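Protein, Family 18 Chitinase (PDB 3SIM) is a plant family 18 glycosyl hydrolase with a TIM-barrel fold that probably binds chitin and hydrolyses its glycosidic bonds. Local coordinates at residues R143-K149 / Y176-N181. Residues are numbered along the deposited sequence; the frame is centred on the assembly and turned at random.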
ATOM      1  N   ARG A 143       8.539  -0.534  15.782  1.00 11.53           N
ATOM      2  CA  ARG A 143       8.189  -1.483  16.823  1.00 11.49           C
ATOM      3  C   ARG A 143       6.979  -2.361  16.439  1.00 10.98           C
ATOM      4  O   ARG A 143       7.031  -3.499  16.607  1.00 10.51           O
ATOM      5  CB  ARG A 143       7.998  -0.817  18.193  1.00 12.48           C
ATOM      6  CG  ARG A 143       9.293  -0.449  18.889  1.00 15.01           C
ATOM      7  CD  ARG A 143       9.119   0.382  20.156  1.00 20.65           C
ATOM      8  NE  ARG A 143       8.323  -0.246  21.175  1.00 24.69           N
ATOM      9  CZ  ARG A 143       8.034   0.291  22.347  1.00 27.70           C
ATOM     10  NH1 ARG A 143       7.288  -0.372  23.183  1.00 26.86           N
ATOM     11  NH2 ARG A 143       8.465   1.475  22.661  1.00 23.03           N
ATOM     12  N   LEU A 144       5.957  -1.787  15.831  1.00 10.42           N
ATOM     13  CA  LEU A 144       4.805  -2.546  15.375  1.00 10.62           C
ATOM     14  C   LEU A 144       5.163  -3.637  14.358  1.00 10.83           C
ATOM     15  O   LEU A 144       4.818  -4.724  14.596  1.00 10.16           O
ATOM     16  CB  LEU A 144       3.855  -1.615  14.643  1.00  9.89           C
ATOM     17  CG  LEU A 144       2.352  -1.827  14.530  1.00 12.56           C
ATOM     18  CD1 LEU A 144       1.709  -1.248  13.268  1.00 10.71           C
ATOM     19  CD2 LEU A 144       1.804  -3.168  14.921  1.00  9.50           C
ATOM     20  N   ILE A 145       5.866  -3.322  13.294  1.00  9.57           N
ATOM     21  CA  ILE A 145       6.220  -4.324  12.326  1.00  9.95           C
ATOM     22  C   ILE A 145       7.115  -5.427  12.931  1.00 10.50           C
ATOM     23  O   ILE A 145       6.830  -6.536  12.766  1.00 10.21           O
ATOM     24  CB  ILE A 145       6.893  -3.694  11.123  1.00  9.75           C
ATOM     25  CG1 ILE A 145       5.931  -2.732  10.439  1.00  9.60           C
ATOM     26  CG2 ILE A 145       7.467  -4.752  10.182  1.00 11.03           C
ATOM     27  CD1 ILE A 145       6.557  -1.819   9.522  1.00 10.24           C
ATOM     28  N   THR A 146       8.109  -5.026  13.695  1.00 11.06           N
ATOM     29  CA  THR A 146       9.079  -5.903  14.303  1.00 13.13           C
ATOM     30  C   THR A 146       8.346  -6.891  15.222  1.00 12.62           C
ATOM     31  O   THR A 146       8.520  -8.056  15.072  1.00 12.09           O
ATOM     32  CB  THR A 146      10.204  -5.125  15.079  1.00 12.91           C
ATOM     33  OG1 THR A 146      11.012  -4.343  14.205  1.00 16.23           O
ATOM     34  CG2 THR A 146      11.079  -6.077  15.788  1.00 16.71           C
ATOM     35  N   THR A 147       7.441  -6.392  16.047  1.00 11.92           N
ATOM     36  CA  THR A 147       6.644  -7.228  16.941  1.00 11.96           C
ATOM     37  C   THR A 147       5.727  -8.226  16.255  1.00 11.73           C
ATOM     38  O   THR A 147       5.682  -9.343  16.609  1.00 11.36           O
ATOM     39  CB  THR A 147       5.759  -6.397  17.935  1.00 11.80           C
ATOM     40  OG1 THR A 147       6.574  -5.609  18.753  1.00 13.02           O
ATOM     41  CG2 THR A 147       4.920  -7.280  18.819  1.00  9.69           C
ATOM     42  N   LEU A 148       4.988  -7.757  15.271  1.00 11.88           N
ATOM     43  CA  LEU A 148       4.062  -8.550  14.533  1.00 11.45           C
ATOM     44  C   LEU A 148       4.811  -9.708  13.808  1.00 11.51           C
ATOM     45  O   LEU A 148       4.378 -10.799  13.893  1.00 11.60           O
ATOM     46  CB  LEU A 148       3.246  -7.684  13.582  1.00 10.98           C
ATOM     47  CG  LEU A 148       2.159  -6.751  14.171  1.00 12.93           C
ATOM     48  CD1 LEU A 148       1.542  -5.993  13.058  1.00 11.35           C
ATOM     49  CD2 LEU A 148       1.155  -7.482  14.933  1.00 10.20           C
ATOM     50  N   LYS A 149       5.948  -9.405  13.194  1.00 11.11           N
ATOM     51  CA  LYS A 149       6.803 -10.401  12.566  1.00 12.58           C
ATOM     52  C   LYS A 149       7.360 -11.444  13.575  1.00 12.66           C
ATOM     53  O   LYS A 149       7.300 -12.596  13.327  1.00 13.27           O
ATOM     54  CB  LYS A 149       7.919  -9.735  11.743  1.00 11.51           C
ATOM     55  CG  LYS A 149       7.518  -9.109  10.399  1.00 11.30           C
ATOM     56  CD  LYS A 149       8.711  -8.747   9.544  1.00 10.42           C
ATOM     57  CE  LYS A 149       8.337  -8.212   8.132  1.00 10.09           C
ATOM     58  NZ  LYS A 149       9.388  -7.995   7.233  1.00  8.72           N
ATOM     59  N   TYR A 176      14.778   1.021  10.626  1.00 15.29           N
ATOM     60  CA  TYR A 176      14.215  -0.331  10.603  1.00 15.97           C
ATOM     61  C   TYR A 176      14.295  -1.061   9.244  1.00 17.05           C
ATOM     62  O   TYR A 176      13.387  -1.728   8.871  1.00 17.58           O
ATOM     63  CB  TYR A 176      12.777  -0.371  11.162  1.00 15.96           C
ATOM     64  CG  TYR A 176      12.642   0.055  12.600  1.00 15.63           C
ATOM     65  CD1 TYR A 176      12.603  -0.854  13.602  1.00 16.76           C
ATOM     66  CD2 TYR A 176      12.622   1.380  12.929  1.00 14.86           C
ATOM     67  CE1 TYR A 176      12.502  -0.452  14.943  1.00 19.03           C
ATOM     68  CE2 TYR A 176      12.556   1.810  14.191  1.00 18.04           C
ATOM     69  CZ  TYR A 176      12.485   0.897  15.242  1.00 18.84           C
ATOM     70  OH  TYR A 176      12.397   1.348  16.512  1.00 18.71           O
ATOM     71  N   LYS A 177      15.406  -0.947   8.550  1.00 19.46           N
ATOM     72  CA  LYS A 177      15.569  -1.434   7.167  1.00 21.80           C
ATOM     73  C   LYS A 177      15.328  -2.936   7.032  1.00 21.48           C
ATOM     74  O   LYS A 177      14.688  -3.333   6.125  1.00 22.24           O
ATOM     75  CB  LYS A 177      16.874  -0.960   6.499  1.00 21.73           C
ATOM     76  CG  LYS A 177      17.555  -1.958   5.579  1.00 27.18           C
ATOM     77  CD  LYS A 177      18.518  -2.799   6.327  1.00 27.18           C
ATOM     78  CE  LYS A 177      19.833  -2.093   6.643  1.00 25.95           C
ATOM     79  NZ  LYS A 177      20.369  -2.457   7.934  1.00 27.40           N
ATOM     80  N   ASN A 178      15.743  -3.729   7.988  1.00 20.44           N
ATOM     81  CA  ASN A 178      15.421  -5.145   7.948  1.00 21.86           C
ATOM     82  C   ASN A 178      13.966  -5.565   8.186  1.00 21.37           C
ATOM     83  O   ASN A 178      13.646  -6.673   7.996  1.00 22.24           O
ATOM     84  CB  ASN A 178      16.292  -5.942   8.878  1.00 22.79           C
ATOM     85  CG  ASN A 178      16.071  -5.602  10.259  1.00 26.11           C
ATOM     86  OD1 ASN A 178      15.046  -5.875  10.853  1.00 35.24           O
ATOM     87  N   ALA A 179      13.125  -4.682   8.676  1.00 20.06           N
ATOM     88  CA  ALA A 179      11.710  -4.963   8.850  1.00 19.04           C
ATOM     89  C   ALA A 179      10.778  -4.726   7.643  1.00 17.81           C
ATOM     90  O   ALA A 179       9.684  -5.219   7.623  1.00 15.99           O
ATOM     91  CB  ALA A 179      11.166  -4.263  10.069  1.00 19.77           C
ATOM     92  N   ILE A 180      11.253  -3.954   6.690  1.00 16.73           N
ATOM     93  CA  ILE A 180      10.529  -3.584   5.492  1.00 15.04           C
ATOM     94  C   ILE A 180      10.974  -4.392   4.221  1.00 13.62           C
ATOM     95  O   ILE A 180      12.102  -4.321   3.784  1.00 12.83           O
ATOM     96  CB  ILE A 180      10.654  -2.080   5.231  1.00 14.32           C
ATOM     97  CG1 ILE A 180      10.043  -1.247   6.342  1.00 16.50           C
ATOM     98  CG2 ILE A 180      10.034  -1.721   3.991  1.00 15.09           C
ATOM     99  CD1 ILE A 180      10.690  -0.063   6.560  1.00 14.05           C
ATOM    100  N   ASN A 181      10.042  -5.169   3.708  1.00 11.39           N
ATOM    101  CA  ASN A 181      10.204  -5.932   2.499  1.00 11.00           C
ATOM    102  C   ASN A 181      10.324  -5.255   1.122  1.00 10.58           C
ATOM    103  O   ASN A 181      11.114  -5.672   0.378  1.00  9.59           O
ATOM    104  CB  ASN A 181       9.237  -7.067   2.447  1.00 10.86           C
ATOM    105  CG  ASN A 181       9.417  -8.001   3.597  1.00 13.08           C
ATOM    106  OD1 ASN A 181      10.289  -8.760   3.631  1.00 15.29           O
ATOM    107  ND2 ASN A 181       8.632  -7.857   4.540  1.00  7.95           N
TER
HETATM  108  O   HOH W   1      12.011  -9.065   7.946  1.00 23.83           O
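K149 swings its CG anti to its own carbonyl carbon (chi1 -75°) and then runs fully extended, which carries NZ across to the backbone carbonyl of A179; I145, one turn earlier, has CG1 beside the backbone N, which leaves the CG2 methyl anti to that nitrogen and aimed at the same residue. The hydrogen bond from K149 NZ to A179 O is 2.8 Å long. NZ approaches above the carbonyl plane, 55° out of it. A water adds a second link, accepting from K149 NZ at 2.9 Å and donating to N178 O, so the ammonium ties together two carbonyls of the turn that follows helix 166-175. N181 lies close to NZ as well, its side chain coming from the opposite direction.

Next to this polar end, I145 CG2 packs on A179 CB at 3.7 Å and also lies 3.4 Å from A179 O, while I145 also touches A157 of strand 156-159. T146 OG1, whose hydrogen bond goes to G142 O within its own helix, sits 4.1 Å from A179 CB. The T146 and Y176 side chains cross at about a right angle, T146 OG1 lying 3.9 Å from Y176 CD1. Toward the start of this helical segment, Y176 CE1 reaches R143 N at 4.1 Å; the guanidinium of R143 is engaged elsewhere, in a salt bridge with D100.

Helix 134-150 on the outside of the barrel is thus joined to the turn leading into strand 182-184. An alanine in place of K149 would probably leave the A179 carbonyl without this donor and the bridging water without its K149 anchor. One ammonium serves the A179 carbonyl directly and the N178 carbonyl through water, so its positive charge probably helps hold both where the chain turns toward strand 182-184.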